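Local coordinates for phosphate-binding protein PstS (Borrelia burgdorferi, PDB 4N13) that binds inorganic phosphate with micromolar affinity as the solute-binding component of an ABC transporter that imports it, at residues K168-T180 against Y186-L200. Sequence-based numbering, arbitrary orientation.
Sequences KSNGEVIEKTSLT and YIGLGYAKNSIEKGL. With SO4 (sulfate ion), chain C; SO4 (sulfate ion), chain B.
Asn170 CB lies over the centre of one face of the Tyr191 ring, 3.5 Å from the centroid in a CH-pi contact, and the Asn170 amide over the CD2-CE2 side, the planes 17° apart; Gly188 O sits at the ring edge, in plane. With CG beside the backbone N (chi1 -73°), the carbonyl oxygen points on to the strand end. There Gly188 N donates to Asn170 OD1 at 2.9 Å, nearly straight but from above the carbonyl plane. A water bridges Asn170 OD1 to Tyr186 O, so OD1 is bound to the strand both directly and through water; ND2 is linked more loosely, through a second water, to the Tyr191 hydroxyl. Asn170 ND2 also makes a weak bond to a sulfate, presumably a crystallisation additive, that is held as well by Arg133 and Ser139, the latter a phosphate ligand by similarity.

Further along helix 170-179, Val173 CB meets Ile187 CG2 at 3.6 Å. Ile174 divides its branches: CD1 reaches Asn194 CB at 3.8 Å, while CG2 packs on Leu200 CD1 and the aliphatic part of Lys198. Leu200 CD2 lies 3.8 Å from Ser178 CA. Helix 170-179 runs at 141° to strand 186-188; the two are the helix and second strand of a beta-alpha-beta crossover from strand 165-167, with strand 129-133 between the two strands, in a class II periplasmic binding protein, the helix N-terminus near the probable phosphate site.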
loop_
_atom_site.group_PDB
_atom_site.type_symbol
_atom_site.label_atom_id
_atom_site.label_comp_id
_atom_site.label_asym_id
_atom_site.label_seq_id
_atom_site.Cartn_x
_atom_site.Cartn_y
_atom_site.Cartn_z
ATOM N N LYS A 168 -1.790 -16.368 -6.799
ATOM C CA LYS A 168 -1.098 -16.290 -5.514
ATOM C C LYS A 168 0.171 -15.438 -5.495
ATOM O O LYS A 168 0.960 -15.506 -4.561
ATOM C CB LYS A 168 -0.778 -17.702 -5.019
ATOM C CG LYS A 168 -2.041 -18.490 -4.659
ATOM C CD LYS A 168 -1.763 -19.795 -3.952
ATOM C CE LYS A 168 -1.846 -20.970 -4.898
ATOM N NZ LYS A 168 -2.023 -22.267 -4.172
ATOM N N SER A 169 0.351 -14.622 -6.521
ATOM C CA SER A 169 1.499 -13.737 -6.577
ATOM C C SER A 169 1.286 -12.612 -7.586
ATOM O O SER A 169 0.448 -12.725 -8.496
ATOM C CB SER A 169 2.761 -14.498 -6.997
ATOM O OG SER A 169 2.598 -15.007 -8.316
ATOM N N ASN A 170 2.070 -11.550 -7.450
ATOM C CA ASN A 170 2.077 -10.475 -8.431
ATOM C C ASN A 170 2.460 -10.970 -9.815
ATOM O O ASN A 170 1.817 -10.612 -10.797
ATOM C CB ASN A 170 3.035 -9.356 -8.004
ATOM C CG ASN A 170 2.477 -8.542 -6.857
ATOM O OD1 ASN A 170 1.558 -7.750 -7.044
ATOM N ND2 ASN A 170 3.006 -8.749 -5.663
ATOM N N GLY A 171 3.511 -11.781 -9.902
ATOM C CA GLY A 171 3.950 -12.283 -11.191
ATOM C C GLY A 171 2.879 -13.105 -11.883
ATOM O O GLY A 171 2.692 -13.027 -13.107
ATOM N N GLU A 172 2.134 -13.880 -11.108
ATOM C CA GLU A 172 1.044 -14.646 -11.695
ATOM C C GLU A 172 -0.144 -13.785 -12.128
ATOM O O GLU A 172 -0.832 -14.152 -13.079
ATOM C CB GLU A 172 0.572 -15.782 -10.781
ATOM C CG GLU A 172 -0.464 -16.705 -11.408
ATOM C CD GLU A 172 -0.131 -17.196 -12.803
ATOM O OE1 GLU A 172 1.057 -17.314 -13.175
ATOM O OE2 GLU A 172 -1.104 -17.475 -13.533
ATOM N N VAL A 173 -0.412 -12.662 -11.466
ATOM C CA VAL A 173 -1.427 -11.753 -12.007
ATOM C C VAL A 173 -1.037 -11.321 -13.420
ATOM O O VAL A 173 -1.868 -11.301 -14.323
ATOM C CB VAL A 173 -1.671 -10.503 -11.121
ATOM C CG1 VAL A 173 -2.709 -9.595 -11.794
ATOM C CG2 VAL A 173 -2.133 -10.868 -9.743
ATOM N N ILE A 174 0.223 -10.961 -13.615
ATOM C CA ILE A 174 0.699 -10.545 -14.922
ATOM C C ILE A 174 0.536 -11.674 -15.939
ATOM O O ILE A 174 0.012 -11.457 -17.030
ATOM C CB ILE A 174 2.165 -10.064 -14.821
ATOM C CG1 ILE A 174 2.233 -8.753 -14.048
ATOM C CG2 ILE A 174 2.772 -9.890 -16.187
ATOM C CD1 ILE A 174 3.653 -8.364 -13.630
ATOM N N GLU A 175 1.004 -12.867 -15.595
ATOM C CA GLU A 175 0.904 -13.970 -16.536
ATOM C C GLU A 175 -0.541 -14.305 -16.873
ATOM O O GLU A 175 -0.907 -14.490 -18.032
ATOM C CB GLU A 175 1.619 -15.214 -16.017
ATOM C CG GLU A 175 1.699 -16.303 -17.084
ATOM C CD GLU A 175 2.589 -17.459 -16.688
ATOM O OE1 GLU A 175 3.818 -17.317 -16.825
ATOM O OE2 GLU A 175 2.065 -18.496 -16.235
ATOM N N LYS A 176 -1.388 -14.351 -15.860
ATOM C CA LYS A 176 -2.785 -14.683 -16.063
ATOM C C LYS A 176 -3.481 -13.618 -16.928
ATOM O O LYS A 176 -4.276 -13.938 -17.798
ATOM C CB LYS A 176 -3.502 -14.849 -14.711
ATOM C CG LYS A 176 -4.942 -15.340 -14.821
ATOM C CD LYS A 176 -5.075 -16.777 -15.300
ATOM C CE LYS A 176 -4.572 -17.787 -14.290
ATOM N NZ LYS A 176 -4.705 -19.178 -14.810
ATOM N N THR A 177 -3.181 -12.345 -16.687
ATOM C CA THR A 177 -3.785 -11.263 -17.451
ATOM C C THR A 177 -3.364 -11.400 -18.925
ATOM O O THR A 177 -4.181 -11.225 -19.839
ATOM C CB THR A 177 -3.365 -9.897 -16.881
ATOM O OG1 THR A 177 -3.846 -9.779 -15.540
ATOM C CG2 THR A 177 -3.952 -8.769 -17.690
ATOM N N SER A 178 -2.107 -11.759 -19.152
ATOM C CA SER A 178 -1.590 -11.920 -20.507
ATOM C C SER A 178 -2.269 -13.059 -21.257
ATOM O O SER A 178 -2.343 -13.029 -22.475
ATOM C CB SER A 178 -0.072 -12.102 -20.476
ATOM O OG SER A 178 0.342 -13.415 -20.141
ATOM N N LEU A 179 -2.797 -14.042 -20.523
ATOM C CA LEU A 179 -3.411 -15.222 -21.117
ATOM C C LEU A 179 -4.922 -15.195 -21.119
ATOM O O LEU A 179 -5.525 -16.024 -21.784
ATOM C CB LEU A 179 -2.956 -16.478 -20.366
ATOM C CG LEU A 179 -1.508 -16.914 -20.592
ATOM C CD1 LEU A 179 -1.161 -18.072 -19.682
ATOM C CD2 LEU A 179 -1.283 -17.274 -22.071
ATOM N N THR A 180 -5.547 -14.258 -20.399
ATOM C CA THR A 180 -6.989 -14.291 -20.194
ATOM C C THR A 180 -7.628 -13.107 -20.908
ATOM O O THR A 180 -7.291 -11.961 -20.625
ATOM C CB THR A 180 -7.310 -14.222 -18.690
ATOM O OG1 THR A 180 -6.644 -15.285 -17.991
ATOM C CG2 THR A 180 -8.764 -14.347 -18.449
ATOM N N TYR A 186 -4.766 -6.727 -10.272
ATOM C CA TYR A 186 -3.996 -5.712 -9.565
ATOM C C TYR A 186 -2.683 -6.253 -9.064
ATOM O O TYR A 186 -2.577 -7.408 -8.669
ATOM C CB TYR A 186 -4.769 -5.097 -8.401
ATOM C CG TYR A 186 -5.360 -6.058 -7.389
ATOM C CD1 TYR A 186 -4.607 -6.511 -6.309
ATOM C CD2 TYR A 186 -6.664 -6.498 -7.498
ATOM C CE1 TYR A 186 -5.140 -7.369 -5.385
ATOM C CE2 TYR A 186 -7.201 -7.369 -6.563
ATOM C CZ TYR A 186 -6.425 -7.801 -5.503
ATOM O OH TYR A 186 -6.923 -8.635 -4.526
ATOM N N ILE A 187 -1.668 -5.399 -9.124
ATOM C CA ILE A 187 -0.300 -5.729 -8.741
ATOM C C ILE A 187 0.347 -4.565 -8.006
ATOM O O ILE A 187 -0.085 -3.429 -8.134
ATOM C CB ILE A 187 0.577 -6.117 -9.979
ATOM C CG1 ILE A 187 0.654 -4.953 -10.967
ATOM C CG2 ILE A 187 0.069 -7.389 -10.627
ATOM C CD1 ILE A 187 1.484 -5.237 -12.222
ATOM N N GLY A 188 1.401 -4.860 -7.266
ATOM C CA GLY A 188 2.186 -3.803 -6.670
ATOM C C GLY A 188 2.839 -2.933 -7.714
ATOM O O GLY A 188 3.228 -3.398 -8.787
ATOM N N LEU A 189 3.023 -1.663 -7.371
ATOM C CA LEU A 189 3.648 -0.700 -8.256
ATOM C C LEU A 189 5.013 -1.171 -8.774
ATOM O O LEU A 189 5.406 -0.842 -9.901
ATOM C CB LEU A 189 3.811 0.630 -7.512
ATOM C CG LEU A 189 4.534 1.750 -8.244
ATOM C CD1 LEU A 189 3.767 2.167 -9.506
ATOM C CD2 LEU A 189 4.717 2.921 -7.276
ATOM N N GLY A 190 5.767 -1.882 -7.943
ATOM C CA GLY A 190 7.092 -2.355 -8.321
ATOM C C GLY A 190 7.090 -3.294 -9.511
ATOM O O GLY A 190 8.145 -3.560 -10.077
ATOM N N TYR A 191 5.925 -3.836 -9.858
ATOM C CA TYR A 191 5.779 -4.757 -10.975
ATOM C C TYR A 191 5.297 -4.075 -12.243
ATOM O O TYR A 191 5.041 -4.750 -13.234
ATOM C CB TYR A 191 4.817 -5.870 -10.585
ATOM C CG TYR A 191 5.440 -6.844 -9.645
ATOM C CD1 TYR A 191 6.125 -7.960 -10.147
ATOM C CD2 TYR A 191 5.370 -6.667 -8.264
ATOM C CE1 TYR A 191 6.723 -8.871 -9.312
ATOM C CE2 TYR A 191 5.987 -7.589 -7.399
ATOM C CZ TYR A 191 6.664 -8.673 -7.946
ATOM O OH TYR A 191 7.262 -9.592 -7.133
ATOM N N ALA A 192 5.221 -2.740 -12.243
ATOM C CA ALA A 192 4.772 -2.004 -13.421
ATOM C C ALA A 192 5.652 -2.308 -14.628
ATOM O O ALA A 192 5.142 -2.565 -15.725
ATOM C CB ALA A 192 4.738 -0.491 -13.125
ATOM N N LYS A 193 6.971 -2.246 -14.451
ATOM C CA LYS A 193 7.864 -2.491 -15.574
ATOM C C LYS A 193 7.617 -3.879 -16.191
ATOM O O LYS A 193 7.576 -4.049 -17.416
ATOM C CB LYS A 193 9.336 -2.342 -15.148
ATOM C CG LYS A 193 10.344 -2.633 -16.248
ATOM C CD LYS A 193 11.764 -2.418 -15.745
ATOM C CE LYS A 193 12.823 -2.696 -16.810
ATOM N NZ LYS A 193 14.176 -2.314 -16.312
ATOM N N ASN A 194 7.472 -4.874 -15.319
ATOM C CA ASN A 194 7.213 -6.247 -15.735
ATOM C C ASN A 194 5.915 -6.369 -16.525
ATOM O O ASN A 194 5.819 -7.151 -17.466
ATOM C CB ASN A 194 7.128 -7.159 -14.510
ATOM C CG ASN A 194 8.287 -6.989 -13.573
ATOM O OD1 ASN A 194 8.401 -5.986 -12.870
ATOM N ND2 ASN A 194 9.151 -7.982 -13.540
ATOM N N SER A 195 4.901 -5.608 -16.141
ATOM C CA SER A 195 3.618 -5.667 -16.834
ATOM C C SER A 195 3.696 -5.037 -18.222
ATOM O O SER A 195 3.104 -5.530 -19.179
ATOM C CB SER A 195 2.487 -5.065 -15.982
ATOM O OG SER A 195 2.534 -3.652 -15.888
ATOM N N ILE A 196 4.465 -3.959 -18.315
ATOM C CA ILE A 196 4.715 -3.282 -19.573
ATOM C C ILE A 196 5.521 -4.191 -20.524
ATOM O O ILE A 196 5.161 -4.366 -21.687
ATOM C CB ILE A 196 5.438 -1.938 -19.295
ATOM C CG1 ILE A 196 4.451 -0.925 -18.697
ATOM C CG2 ILE A 196 6.100 -1.389 -20.536
ATOM C CD1 ILE A 196 3.310 -0.536 -19.629
ATOM N N GLU A 197 6.598 -4.789 -20.023
ATOM C CA GLU A 197 7.425 -5.691 -20.822
ATOM C C GLU A 197 6.612 -6.870 -21.346
ATOM O O GLU A 197 6.971 -7.469 -22.365
ATOM C CB GLU A 197 8.623 -6.195 -20.000
ATOM C CG GLU A 197 9.682 -5.130 -19.731
ATOM C CD GLU A 197 10.658 -5.495 -18.609
ATOM O OE1 GLU A 197 10.355 -6.385 -17.785
ATOM O OE2 GLU A 197 11.721 -4.848 -18.523
ATOM N N LYS A 198 5.523 -7.202 -20.645
ATOM C CA LYS A 198 4.608 -8.276 -21.044
ATOM C C LYS A 198 3.513 -7.785 -22.014
ATOM O O LYS A 198 2.712 -8.570 -22.518
ATOM C CB LYS A 198 3.971 -8.871 -19.785
ATOM C CG LYS A 198 3.279 -10.193 -19.952
ATOM C CD LYS A 198 4.297 -11.315 -20.177
ATOM C CE LYS A 198 3.714 -12.671 -19.847
ATOM N NZ LYS A 198 4.666 -13.777 -20.181
ATOM N N GLY A 199 3.480 -6.484 -22.285
ATOM C CA GLY A 199 2.537 -5.930 -23.235
ATOM C C GLY A 199 1.154 -5.652 -22.672
ATOM O O GLY A 199 0.195 -5.516 -23.429
ATOM N N LEU A 200 1.054 -5.492 -21.356
ATOM C CA LEU A 200 -0.234 -5.221 -20.735
ATOM C C LEU A 200 -0.447 -3.729 -20.618
ATOM O O LEU A 200 0.420 -2.960 -20.993
ATOM C CB LEU A 200 -0.337 -5.914 -19.377
ATOM C CG LEU A 200 -0.042 -7.412 -19.467
ATOM C CD1 LEU A 200 -0.114 -8.026 -18.060
ATOM C CD2 LEU A 200 -0.971 -8.144 -20.443
HETATM S S SO4 C . 0.682 -18.614 -8.307
HETATM O O1 SO4 C . -0.769 -18.387 -8.521
HETATM O O2 SO4 C . 1.318 -18.942 -9.560
HETATM O O3 SO4 C . 1.346 -17.415 -7.793
HETATM O O4 SO4 C . 0.856 -19.753 -7.375
HETATM S S SO4 B . 1.622 -9.911 -1.638
HETATM O O1 SO4 B . 1.380 -9.370 -2.972
HETATM O O2 SO4 B . 2.995 -9.571 -1.308
HETATM O O3 SO4 B . 0.707 -9.255 -0.727
HETATM O O4 SO4 B . 1.412 -11.340 -1.720
HETATM O O HOH W 1 -1.077 -8.592 -6.525
HETATM O O HOH W 2 5.945 -9.889 -4.831
#